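Local coordinates for protein metallo-beta-lactamase (Pseudomonas stutzeri, PDB 4ZEJ) that probably hydrolyses beta-lactam antibiotics to substituted beta-amino acids with the help of zinc, as a class B beta-lactamase, at residues A97-N102 with K114-G119; P4-E9 with F16-Y21; K12-L17 with V36-G41. All blocks are in the same frame, centred on the assembly; numbering follows the deposited sequence.

Contact 1: residues A97-N102 with K114-G119; sequences ATTSTN and KYTLKG
The carbonyl oxygen of L117 is gripped by three groups from the strand-to-helix junction at T98 and T99. T99 N donates the main bond, 3.2 Å to L117 O. T99 OG1 adds a weak second bond of 3.5 Å to the same oxygen, and the CA-H of T98 makes a third, softer contact with it. The hydroxyl can take part because T99 holds OG1 beside its own backbone N (chi1 -57°), which brings both donors to one acceptor. One step back along the strand, the backbone bonds are those of parallel strands: L117 N to A97 O is short at 2.8 Å, while A97 N reaches Y115 O at 3.2 Å.

This ladder links strands 95-98 and 115-117, the two parallel strands of a beta-alpha-beta unit whose connection is helix 99-107. T98 occupies the N-cap position of that helix, and its carbonyl oxygen accepts the first-turn bond from N102 N at 2.9 Å. The side chains of T98 and L117 share one face of the sheet; those of A97 and T116 share the other.

T116 suits the position beside the helix because its two branches do different work. With OG1 beside the backbone N (chi1 -64°), CG2 falls anti to that N and comes 3.3 Å from T99 OG1, whereas the hydroxyl OG1 takes a weak, bent bond of 3.2 Å from N102 ND2. The amide of N102 is held chiefly from its other end, where OD1 accepts from A113 N in the loop leading to strand 115-117. The chain of K118, bent at its second torsion, brings NZ to T116 O, which it meets from above the carbonyl plane.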
loop_
_atom_site.group_PDB
_atom_site.type_symbol
_atom_site.label_atom_id
_atom_site.label_comp_id
_atom_site.label_asym_id
_atom_site.label_seq_id
_atom_site.Cartn_x
_atom_site.Cartn_y
_atom_site.Cartn_z
ATOM N N ALA A 97 -4.635 0.487 -10.474
ATOM C CA ALA A 97 -3.687 -0.558 -10.152
ATOM C C ALA A 97 -2.818 -0.797 -11.377
ATOM O O ALA A 97 -3.187 -0.396 -12.495
ATOM C CB ALA A 97 -4.408 -1.834 -9.760
ATOM N N THR A 98 -1.682 -1.466 -11.189
ATOM C CA THR A 98 -0.803 -1.775 -12.324
ATOM C C THR A 98 -1.401 -2.874 -13.202
ATOM O O THR A 98 -2.317 -3.593 -12.784
ATOM C CB THR A 98 0.584 -2.268 -11.892
ATOM O OG1 THR A 98 0.443 -3.494 -11.157
ATOM C CG2 THR A 98 1.304 -1.218 -11.051
ATOM N N THR A 99 -0.854 -2.989 -14.413
ATOM C CA THR A 99 -1.161 -4.078 -15.344
ATOM C C THR A 99 -1.073 -5.444 -14.664
ATOM O O THR A 99 -2.005 -6.254 -14.761
ATOM C CB THR A 99 -0.186 -4.046 -16.551
ATOM O OG1 THR A 99 -0.262 -2.763 -17.181
ATOM C CG2 THR A 99 -0.521 -5.117 -17.583
ATOM N N SER A 100 0.038 -5.684 -13.971
ATOM C CA SER A 100 0.275 -6.975 -13.321
ATOM C C SER A 100 -0.739 -7.229 -12.202
ATOM O O SER A 100 -1.301 -8.310 -12.116
ATOM C CB SER A 100 1.699 -7.064 -12.773
ATOM O OG SER A 100 1.946 -8.346 -12.213
ATOM N N THR A 101 -0.974 -6.222 -11.361
ATOM C CA THR A 101 -1.971 -6.323 -10.302
ATOM C C THR A 101 -3.389 -6.586 -10.825
ATOM O O THR A 101 -4.069 -7.475 -10.319
ATOM C CB THR A 101 -1.955 -5.070 -9.415
ATOM O OG1 THR A 101 -0.676 -4.993 -8.779
ATOM C CG2 THR A 101 -3.060 -5.106 -8.368
ATOM N N ASN A 102 -3.818 -5.820 -11.827
ATOM C CA ASN A 102 -5.135 -6.043 -12.450
ATOM C C ASN A 102 -5.273 -7.430 -13.094
ATOM O O ASN A 102 -6.341 -8.045 -12.995
ATOM C CB ASN A 102 -5.487 -4.936 -13.465
ATOM C CG ASN A 102 -6.514 -3.939 -12.938
ATOM O OD1 ASN A 102 -6.875 -3.929 -11.756
ATOM N ND2 ASN A 102 -7.003 -3.090 -13.832
ATOM N N LYS A 114 -10.481 0.219 -12.096
ATOM C CA LYS A 114 -11.059 0.768 -13.333
ATOM C C LYS A 114 -9.974 1.203 -14.318
ATOM O O LYS A 114 -10.156 1.087 -15.531
ATOM C CB LYS A 114 -12.012 1.930 -13.041
ATOM C CG LYS A 114 -12.570 2.596 -14.295
ATOM C CD LYS A 114 -13.620 3.649 -13.999
ATOM C CE LYS A 114 -14.076 4.320 -15.284
ATOM N NZ LYS A 114 -14.500 5.723 -15.041
ATOM N N TYR A 115 -8.876 1.731 -13.793
ATOM C CA TYR A 115 -7.763 2.210 -14.606
ATOM C C TYR A 115 -6.487 1.425 -14.330
ATOM O O TYR A 115 -6.221 1.014 -13.185
ATOM C CB TYR A 115 -7.513 3.682 -14.320
ATOM C CG TYR A 115 -8.693 4.566 -14.626
ATOM C CD1 TYR A 115 -9.055 4.838 -15.940
ATOM C CD2 TYR A 115 -9.451 5.136 -13.604
ATOM C CE1 TYR A 115 -10.136 5.649 -16.231
ATOM C CE2 TYR A 115 -10.537 5.952 -13.885
ATOM C CZ TYR A 115 -10.874 6.206 -15.204
ATOM O OH TYR A 115 -11.945 7.013 -15.509
ATOM N N THR A 116 -5.689 1.254 -15.380
ATOM C CA THR A 116 -4.452 0.482 -15.321
ATOM C C THR A 116 -3.244 1.409 -15.472
ATOM O O THR A 116 -3.214 2.256 -16.369
ATOM C CB THR A 116 -4.444 -0.620 -16.402
ATOM O OG1 THR A 116 -5.502 -1.548 -16.133
ATOM C CG2 THR A 116 -3.137 -1.384 -16.406
ATOM N N LEU A 117 -2.262 1.238 -14.584
ATOM C CA LEU A 117 -0.976 1.936 -14.655
ATOM C C LEU A 117 0.026 1.057 -15.406
ATOM O O LEU A 117 0.277 -0.075 -15.010
ATOM C CB LEU A 117 -0.460 2.245 -13.244
ATOM C CG LEU A 117 -1.375 3.129 -12.391
ATOM C CD1 LEU A 117 -0.917 3.158 -10.943
ATOM C CD2 LEU A 117 -1.477 4.536 -12.955
ATOM N N LYS A 118 0.593 1.577 -16.490
ATOM C CA LYS A 118 1.498 0.798 -17.340
ATOM C C LYS A 118 2.959 1.108 -17.050
ATOM O O LYS A 118 3.292 2.182 -16.538
ATOM C CB LYS A 118 1.215 1.068 -18.816
ATOM C CG LYS A 118 -0.103 0.504 -19.327
ATOM C CD LYS A 118 -1.294 1.376 -18.957
ATOM C CE LYS A 118 -2.478 1.138 -19.887
ATOM N NZ LYS A 118 -3.736 1.762 -19.377
ATOM N N GLY A 119 3.825 0.155 -17.392
ATOM C CA GLY A 119 5.276 0.329 -17.287
ATOM C C GLY A 119 5.767 0.157 -15.863
ATOM O O GLY A 119 4.962 -0.010 -14.940
#

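Contact 2: residues P4-E9 with F16-Y21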
loop_
_atom_site.group_PDB
_atom_site.type_symbol
_atom_site.label_atom_id
_atom_site.label_comp_id
_atom_site.label_asym_id
_atom_site.label_seq_id
_atom_site.Cartn_x
_atom_site.Cartn_y
_atom_site.Cartn_z
ATOM N N PRO A 4 -11.804 -4.424 15.318
ATOM C CA PRO A 4 -11.897 -2.980 15.555
ATOM C C PRO A 4 -12.385 -2.226 14.324
ATOM O O PRO A 4 -12.301 -2.743 13.205
ATOM C CB PRO A 4 -10.452 -2.572 15.880
ATOM C CG PRO A 4 -9.776 -3.842 16.305
ATOM C CD PRO A 4 -10.425 -4.921 15.493
ATOM N N GLU A 5 -12.873 -1.006 14.542
ATOM C CA GLU A 5 -13.234 -0.102 13.457
ATOM C C GLU A 5 -11.960 0.472 12.828
ATOM O O GLU A 5 -10.886 0.413 13.419
ATOM C CB GLU A 5 -14.096 1.062 13.971
ATOM C CG GLU A 5 -15.393 0.682 14.696
ATOM C CD GLU A 5 -16.470 0.088 13.805
ATOM O OE1 GLU A 5 -17.410 -0.530 14.354
ATOM O OE2 GLU A 5 -16.411 0.232 12.561
ATOM N N LEU A 6 -12.091 1.042 11.634
ATOM C CA LEU A 6 -11.007 1.804 11.014
ATOM C C LEU A 6 -10.630 2.975 11.902
ATOM O O LEU A 6 -11.501 3.576 12.536
ATOM C CB LEU A 6 -11.470 2.377 9.657
ATOM C CG LEU A 6 -10.433 3.202 8.864
ATOM C CD1 LEU A 6 -9.923 2.507 7.624
ATOM C CD2 LEU A 6 -11.017 4.542 8.480
ATOM N N ARG A 7 -9.353 3.327 11.920
ATOM C CA ARG A 7 -8.943 4.621 12.470
ATOM C C ARG A 7 -8.023 5.358 11.513
ATOM O O ARG A 7 -7.429 4.758 10.613
ATOM C CB ARG A 7 -8.334 4.472 13.860
ATOM C CG ARG A 7 -7.085 3.642 13.876
ATOM C CD ARG A 7 -6.542 3.573 15.290
ATOM N NE ARG A 7 -5.206 3.025 15.307
ATOM C CZ ARG A 7 -4.893 1.728 15.313
ATOM N NH1 ARG A 7 -5.829 0.780 15.262
ATOM N NH2 ARG A 7 -3.611 1.385 15.362
ATOM N N ILE A 8 -7.986 6.678 11.670
ATOM C CA ILE A 8 -7.218 7.558 10.797
ATOM C C ILE A 8 -6.390 8.461 11.680
ATOM O O ILE A 8 -6.933 9.124 12.562
ATOM C CB ILE A 8 -8.130 8.389 9.867
ATOM C CG1 ILE A 8 -9.039 7.474 9.035
ATOM C CG2 ILE A 8 -7.287 9.222 8.907
ATOM C CD1 ILE A 8 -10.241 8.177 8.439
ATOM N N GLU A 9 -5.078 8.483 11.456
ATOM C CA GLU A 9 -4.162 9.231 12.313
ATOM C C GLU A 9 -3.163 10.007 11.454
ATOM O O GLU A 9 -2.728 9.522 10.410
ATOM C CB GLU A 9 -3.496 8.243 13.306
ATOM C CG GLU A 9 -4.484 7.774 14.394
ATOM C CD GLU A 9 -4.081 6.517 15.148
ATOM O OE1 GLU A 9 -3.893 5.483 14.507
ATOM O OE2 GLU A 9 -4.012 6.549 16.407
ATOM N N PHE A 16 -2.049 11.140 6.122
ATOM C CA PHE A 16 -2.775 10.413 7.148
ATOM C C PHE A 16 -2.639 8.915 6.932
ATOM O O PHE A 16 -2.717 8.440 5.798
ATOM C CB PHE A 16 -4.245 10.816 7.132
ATOM C CG PHE A 16 -4.461 12.264 7.484
ATOM C CD1 PHE A 16 -4.754 12.633 8.790
ATOM C CD2 PHE A 16 -4.312 13.259 6.519
ATOM C CE1 PHE A 16 -4.932 13.969 9.128
ATOM C CE2 PHE A 16 -4.473 14.604 6.847
ATOM C CZ PHE A 16 -4.787 14.959 8.152
ATOM N N LEU A 17 -2.435 8.200 8.031
ATOM C CA LEU A 17 -2.345 6.743 8.035
ATOM C C LEU A 17 -3.695 6.185 8.411
ATOM O O LEU A 17 -4.275 6.603 9.420
ATOM C CB LEU A 17 -1.318 6.308 9.080
ATOM C CG LEU A 17 -1.096 4.806 9.228
ATOM C CD1 LEU A 17 -0.267 4.306 8.070
ATOM C CD2 LEU A 17 -0.393 4.537 10.564
ATOM N N HIS A 18 -4.233 5.284 7.586
ATOM C CA HIS A 18 -5.429 4.551 7.951
ATOM C C HIS A 18 -5.070 3.119 8.326
ATOM O O HIS A 18 -4.263 2.476 7.655
ATOM C CB HIS A 18 -6.558 4.656 6.905
ATOM C CG HIS A 18 -6.285 4.027 5.573
ATOM N ND1 HIS A 18 -6.414 2.673 5.345
ATOM C CD2 HIS A 18 -6.032 4.584 4.364
ATOM C CE1 HIS A 18 -6.192 2.418 4.070
ATOM N NE2 HIS A 18 -5.968 3.559 3.451
ATOM N N THR A 19 -5.626 2.665 9.443
ATOM C CA THR A 19 -5.375 1.335 9.977
ATOM C C THR A 19 -6.705 0.609 10.053
ATOM O O THR A 19 -7.663 1.118 10.647
ATOM C CB THR A 19 -4.731 1.387 11.376
ATOM O OG1 THR A 19 -3.537 2.171 11.326
ATOM C CG2 THR A 19 -4.377 -0.022 11.858
ATOM N N SER A 20 -6.755 -0.572 9.442
ATOM C CA SER A 20 -7.914 -1.440 9.516
ATOM C C SER A 20 -7.458 -2.858 9.748
ATOM O O SER A 20 -6.242 -3.152 9.697
ATOM C CB SER A 20 -8.774 -1.335 8.249
ATOM O OG SER A 20 -8.051 -1.723 7.096
ATOM N N TYR A 21 -8.425 -3.739 10.008
ATOM C CA TYR A 21 -8.113 -5.098 10.413
ATOM C C TYR A 21 -8.933 -6.181 9.722
ATOM O O TYR A 21 -10.050 -5.933 9.242
ATOM C CB TYR A 21 -8.357 -5.257 11.902
ATOM C CG TYR A 21 -7.616 -4.361 12.867
ATOM C CD1 TYR A 21 -6.523 -4.842 13.570
ATOM C CD2 TYR A 21 -8.056 -3.058 13.140
ATOM C CE1 TYR A 21 -5.873 -4.068 14.524
ATOM C CE2 TYR A 21 -7.393 -2.265 14.072
ATOM C CZ TYR A 21 -6.308 -2.783 14.769
ATOM O OH TYR A 21 -5.678 -2.039 15.729
HETATM O O HOH W 1 -10.838 -2.458 10.861
HETATM O O HOH W 2 -3.986 4.816 11.852
#
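R7 and Y21 meet obliquely, the guanidinium and ring planes 42° apart, with the phenol oxygen at the guanidinium edge. R7 NH1 donates to Y21 OH at 2.9 Å, almost within the guanidinium plane, and lies near the plane of the tyrosine ring as well. The side chains of R7 and T19 run side by side in the same direction, and T19 CG2 packs over one guanidinium face, 3.8 Å from R7 NH1. A long, extended arginine suits this place: its head spans T19 and still offers NE to E9, a salt bridge of 2.9 Å between R7 NE and E9 OE1 that meets the carboxylate from above its plane. A water ties this face together, donating to E9 OE1 and L17 O and accepting from T19 OG1.

P4 crosses Y21 at about a right angle. Its CG sits over the ring face, 3.8 Å from the centroid and 18° off the normal, a CH-pi contact that a compact, conformationally restricted proline ring suits. A second water bridges P4 O and Y21 N.

The other face turns toward helix 52-64 and mixes apolar L6 and I8 with H18 and S20. L6 CD1 lies 4.1 Å from both H18 CB and S20 CB, and I8 leads on to L58 and W61 of the helix; S20 OG is bonded to W50 N. Between the faces run paired backbone bonds, R7 with T19 and E9 with L17, flanking the non-hydrogen-bonded pair I8 and H18. This is the antiparallel ladder of a beta hairpin, whose strand 7-12 forms the outer edge of the larger sheet in the metallo-beta-lactamase fold.

Contact 3: residues K12-L17 with V36-G41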
loop_
_atom_site.group_PDB
_atom_site.type_symbol
_atom_site.label_atom_id
_atom_site.label_comp_id
_atom_site.label_asym_id
_atom_site.label_seq_id
_atom_site.Cartn_x
_atom_site.Cartn_y
_atom_site.Cartn_z
ATOM N N LYS A 12 2.185 13.302 9.156
ATOM C CA LYS A 12 2.739 14.649 9.088
ATOM C C LYS A 12 1.772 15.507 8.281
ATOM O O LYS A 12 0.717 15.008 7.859
ATOM C CB LYS A 12 4.146 14.636 8.471
ATOM C CG LYS A 12 4.229 14.183 7.012
ATOM C CD LYS A 12 5.678 14.066 6.526
ATOM C CE LYS A 12 6.399 15.394 6.445
ATOM N NZ LYS A 12 7.761 15.269 5.843
ATOM N N GLU A 13 2.118 16.780 8.068
ATOM C CA GLU A 13 1.276 17.679 7.273
ATOM C C GLU A 13 0.835 16.977 5.984
ATOM O O GLU A 13 1.663 16.438 5.242
ATOM C CB GLU A 13 2.008 18.979 6.927
ATOM C CG GLU A 13 1.147 20.002 6.165
ATOM C CD GLU A 13 1.913 21.232 5.718
ATOM O OE1 GLU A 13 3.157 21.238 5.819
ATOM O OE2 GLU A 13 1.274 22.210 5.260
ATOM N N ASN A 14 -0.474 16.967 5.755
ATOM C CA ASN A 14 -1.077 16.449 4.527
ATOM C C ASN A 14 -1.056 14.925 4.353
ATOM O O ASN A 14 -1.495 14.436 3.318
ATOM C CB ASN A 14 -0.491 17.149 3.276
ATOM C CG ASN A 14 -0.910 18.601 3.170
ATOM O OD1 ASN A 14 -2.040 18.944 3.489
ATOM N ND2 ASN A 14 -0.009 19.457 2.699
ATOM N N ILE A 15 -0.594 14.177 5.355
ATOM C CA ILE A 15 -0.451 12.719 5.228
ATOM C C ILE A 15 -1.092 12.020 6.415
ATOM O O ILE A 15 -0.718 12.260 7.570
ATOM C CB ILE A 15 1.033 12.283 5.113
ATOM C CG1 ILE A 15 1.732 13.002 3.945
ATOM C CG2 ILE A 15 1.139 10.757 4.983
ATOM C CD1 ILE A 15 1.243 12.659 2.551
ATOM N N PHE A 16 -2.049 11.140 6.122
ATOM C CA PHE A 16 -2.775 10.413 7.148
ATOM C C PHE A 16 -2.639 8.915 6.932
ATOM O O PHE A 16 -2.717 8.440 5.798
ATOM C CB PHE A 16 -4.245 10.816 7.132
ATOM C CG PHE A 16 -4.461 12.264 7.484
ATOM C CD1 PHE A 16 -4.754 12.633 8.790
ATOM C CD2 PHE A 16 -4.312 13.259 6.519
ATOM C CE1 PHE A 16 -4.932 13.969 9.128
ATOM C CE2 PHE A 16 -4.473 14.604 6.847
ATOM C CZ PHE A 16 -4.787 14.959 8.152
ATOM N N LEU A 17 -2.435 8.200 8.031
ATOM C CA LEU A 17 -2.345 6.743 8.035
ATOM C C LEU A 17 -3.695 6.185 8.411
ATOM O O LEU A 17 -4.275 6.603 9.420
ATOM C CB LEU A 17 -1.318 6.308 9.080
ATOM C CG LEU A 17 -1.096 4.806 9.228
ATOM C CD1 LEU A 17 -0.267 4.306 8.070
ATOM C CD2 LEU A 17 -0.393 4.537 10.564
ATOM N N VAL A 36 -4.047 8.285 3.327
ATOM C CA VAL A 36 -4.732 9.341 2.569
ATOM C C VAL A 36 -3.716 10.459 2.381
ATOM O O VAL A 36 -3.143 10.950 3.369
ATOM C CB VAL A 36 -5.976 9.895 3.294
ATOM C CG1 VAL A 36 -6.668 10.954 2.436
ATOM C CG2 VAL A 36 -6.961 8.786 3.644
ATOM N N VAL A 37 -3.493 10.846 1.122
ATOM C CA VAL A 37 -2.564 11.907 0.749
ATOM C C VAL A 37 -3.407 13.121 0.372
ATOM O O VAL A 37 -4.306 13.007 -0.466
ATOM C CB VAL A 37 -1.664 11.477 -0.432
ATOM C CG1 VAL A 37 -0.748 12.617 -0.877
ATOM C CG2 VAL A 37 -0.838 10.243 -0.054
ATOM N N ILE A 38 -3.117 14.264 0.997
ATOM C CA ILE A 38 -3.821 15.516 0.740
ATOM C C ILE A 38 -2.885 16.491 0.015
ATOM O O ILE A 38 -1.695 16.579 0.319
ATOM C CB ILE A 38 -4.315 16.174 2.053
ATOM C CG1 ILE A 38 -5.130 15.193 2.913
ATOM C CG2 ILE A 38 -5.135 17.424 1.769
ATOM C CD1 ILE A 38 -6.398 14.671 2.289
ATOM N N ASP A 39 -3.434 17.234 -0.941
ATOM C CA ASP A 39 -2.699 18.306 -1.604
ATOM C C ASP A 39 -3.704 19.285 -2.192
ATOM O O ASP A 39 -4.549 18.885 -2.991
ATOM C CB ASP A 39 -1.801 17.740 -2.713
ATOM C CG ASP A 39 -0.767 18.727 -3.189
ATOM O OD1 ASP A 39 0.148 19.052 -2.397
ATOM O OD2 ASP A 39 -0.843 19.177 -4.358
ATOM N N LYS A 40 -3.637 20.547 -1.771
ATOM C CA LYS A 40 -4.449 21.620 -2.352
ATOM C C LYS A 40 -5.939 21.245 -2.457
ATOM O O LYS A 40 -6.536 21.331 -3.534
ATOM C CB LYS A 40 -3.904 21.985 -3.740
ATOM C CG LYS A 40 -2.429 22.347 -3.774
ATOM C CD LYS A 40 -2.007 22.761 -5.177
ATOM C CE LYS A 40 -0.492 22.807 -5.331
ATOM N NZ LYS A 40 0.107 24.004 -4.680
ATOM N N GLY A 41 -6.526 20.798 -1.351
ATOM C CA GLY A 41 -7.951 20.444 -1.322
ATOM C C GLY A 41 -8.348 19.090 -1.934
ATOM O O GLY A 41 -9.523 18.700 -1.863
#
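The ring of F16 has V36 O at its edge, near the ring plane, while I38 CG1 comes to it obliquely, 4.0 Å from F16 CE2. W61 of helix 52-64 meets the same ring edge-to-face, so the ring touches both strand 30-39 and helix 52-64. The side chain of N14 crosses that of I38 at about a right angle, its OD1 3.9 Å from I38 CG2.

Beneath these side chains is the ladder of the antiparallel hairpin formed by strands 15-24 and 30-39. F16 and V36 are a hydrogen-bonded pair, F16 N giving to V36 O at 3.0 Å and V36 N to F16 O at 2.8 Å. I38 N donates to N14 O, also at 2.8 Å, and extends the pairing by one bond into the turn that precedes strand 15-24.

N14 belongs where it is: it fills the third position of a type II turn from K12 to I15, closed by I15 N to K12 O. Its positive phi of 72° is one that asparagine tolerates better than most residues.

On the opposite face I15 and V37 lie side by side, pointing the same way. Two torsions near -60° swing I15 CD1 over to the valine, 4.0 Å from V37 CG1. These branched side chains suit extended strands; I15 also touches S150 and V37 touches L128, whereas V36 packs on L58 and I62.

Overall arrangement
From the N terminus, contact 2 is the first to close, returning strand 15-24 onto the chain's opening segment across a short hairpin. Contact 3 starts on the stretch where contact 2 ends, sharing F16 and L17 with it, and closes a longer loop at 36-41. Together they join three successive strands, 7-12, 15-24 and 30-39, with strand 15-24 in the middle. Contact 1 follows in series, closing the helical connection between strands 95-98 and 115-117. All three belong to one seven-stranded mixed sheet: contact 2 holds one outer strand and contact 1 the other, their centres about 25 Å apart.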